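PDB 1LGY: lipase from Rhizopus niveus, which hydrolyses the ester bonds of triglycerides and their partial glycerides, with a strong preference for the 1 and 3 positions. Local coordinates for residues A8-T11 against A12-Q15. Residues are numbered along the deposited sequence; the frame is centred on the assembly and turned at random.
Sequences AATT and AQIQ
Thr10 and Gln13 meet at the N-terminus of helix 11-26, where the chain leaves edge strand 6-8 of the central sheet of this alpha/beta-hydrolase fold. Thr10 takes the N-cap position, but its side chain makes no capping bond. Its OG1 lies anti to the backbone N (chi1 -152°), and the methyl CG2 turns to the helix instead. The two side chains cross at about a right angle, with Thr10 CG2 3.4 Å from Gln13 CG. The same methyl also touches Ala12 CB at 3.6 Å. Beyond CG the Gln13 chain is extended and runs back along Thr10. Gln13 also touches Ile234.

Ile14 is the buried residue of this turn. Its CG1 packs on Ala9 CB at 3.8 Å, and its CD1 comes within 3.5 Å of Ala9 O. Ala9 in turn rests on Val232 and Ile234 of strand 231-235, the neighbour of strand 6-8, and its backbone hydrogen-bonds with Val232. Thr11 and Gln15 lie side by side and point the same way on the exposed face. Gln15 N donates a hydrogen bond to Thr11 O at 2.8 Å. Thr10 O accepts two hydrogen bonds: Ile14 N approaches in the carbonyl plane at 3.1 Å, and Gln13 N sits above that plane at 2.9 Å.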
ATOM      1  N   ALA A   8       7.676   0.763  20.979  1.00 27.08           N
ATOM      2  CA  ALA A   8       7.873   2.026  20.306  1.00 26.31           C
ATOM      3  C   ALA A   8       8.781   1.698  19.141  1.00 28.66           C
ATOM      4  O   ALA A   8       9.467   0.667  19.147  1.00 29.53           O
ATOM      5  CB  ALA A   8       8.564   2.997  21.191  1.00 25.06           C
ATOM      6  N   ALA A   9       8.796   2.549  18.105  1.00 29.26           N
ATOM      7  CA  ALA A   9       9.612   2.275  16.944  1.00 25.55           C
ATOM      8  C   ALA A   9      10.966   2.932  17.058  1.00 27.49           C
ATOM      9  O   ALA A   9      11.174   4.047  17.533  1.00 28.19           O
ATOM     10  CB  ALA A   9       8.924   2.774  15.693  1.00 24.93           C
ATOM     11  N   THR A  10      11.907   2.097  16.662  1.00 29.26           N
ATOM     12  CA  THR A  10      13.318   2.409  16.630  1.00 27.27           C
ATOM     13  C   THR A  10      13.443   3.436  15.534  1.00 27.64           C
ATOM     14  O   THR A  10      12.742   3.321  14.532  1.00 31.26           O
ATOM     15  CB  THR A  10      14.019   1.058  16.371  1.00 21.91           C
ATOM     16  OG1 THR A  10      15.290   1.169  16.959  1.00 33.44           O
ATOM     17  CG2 THR A  10      14.274   0.723  14.963  1.00 18.40           C
ATOM     18  N   THR A  11      14.320   4.424  15.639  1.00 26.49           N
ATOM     19  CA  THR A  11      14.301   5.481  14.641  1.00 27.85           C
ATOM     20  C   THR A  11      14.620   4.903  13.258  1.00 27.12           C
ATOM     21  O   THR A  11      14.114   5.337  12.230  1.00 27.27           O
ATOM     22  CB  THR A  11      15.290   6.589  15.069  1.00 27.78           C
ATOM     23  OG1 THR A  11      16.601   6.155  14.745  1.00 33.05           O
ATOM     24  CG2 THR A  11      15.267   6.845  16.575  1.00 28.05           C
ATOM     25  N   ALA A  12      15.367   3.811  13.244  1.00 25.86           N
ATOM     26  CA  ALA A  12      15.724   3.070  12.043  1.00 24.38           C
ATOM     27  C   ALA A  12      14.539   2.597  11.226  1.00 25.35           C
ATOM     28  O   ALA A  12      14.624   2.621   9.986  1.00 28.61           O
ATOM     29  CB  ALA A  12      16.534   1.870  12.449  1.00 24.41           C
ATOM     30  N   GLN A  13      13.482   2.217  11.990  1.00 24.05           N
ATOM     31  CA  GLN A  13      12.172   1.822  11.493  1.00 23.48           C
ATOM     32  C   GLN A  13      11.369   3.046  11.147  1.00 24.22           C
ATOM     33  O   GLN A  13      10.553   3.006  10.237  1.00 25.90           O
ATOM     34  CB  GLN A  13      11.303   1.095  12.494  1.00 21.89           C
ATOM     35  CG  GLN A  13      11.827  -0.246  12.881  1.00 20.07           C
ATOM     36  CD  GLN A  13      11.137  -0.890  14.081  1.00 24.25           C
ATOM     37  OE1 GLN A  13      10.866  -2.090  14.082  1.00 24.50           O
ATOM     38  NE2 GLN A  13      10.860  -0.173  15.164  1.00 22.70           N
ATOM     39  N   ILE A  14      11.533   4.156  11.849  1.00 21.93           N
ATOM     40  CA  ILE A  14      10.792   5.353  11.475  1.00 20.84           C
ATOM     41  C   ILE A  14      11.316   5.934  10.179  1.00 20.65           C
ATOM     42  O   ILE A  14      10.596   6.540   9.395  1.00 19.85           O
ATOM     43  CB  ILE A  14      10.904   6.368  12.571  1.00 21.46           C
ATOM     44  CG1 ILE A  14      10.522   5.696  13.883  1.00 25.15           C
ATOM     45  CG2 ILE A  14       9.971   7.533  12.299  1.00 23.00           C
ATOM     46  CD1 ILE A  14      10.644   6.594  15.123  1.00 24.07           C
ATOM     47  N   GLN A  15      12.581   5.680   9.932  1.00 19.22           N
ATOM     48  CA  GLN A  15      13.225   6.089   8.720  1.00 19.47           C
ATOM     49  C   GLN A  15      12.779   5.234   7.585  1.00 19.39           C
ATOM     50  O   GLN A  15      12.565   5.739   6.487  1.00 18.60           O
ATOM     51  CB  GLN A  15      14.719   5.963   8.839  1.00 25.68           C
ATOM     52  CG  GLN A  15      15.274   7.277   9.350  1.00 35.03           C
ATOM     53  CD  GLN A  15      16.397   7.110  10.360  1.00 39.26           C
ATOM     54  OE1 GLN A  15      17.538   6.788  10.019  1.00 39.12           O
ATOM     55  NE2 GLN A  15      16.077   7.352  11.636  1.00 42.16           N
TER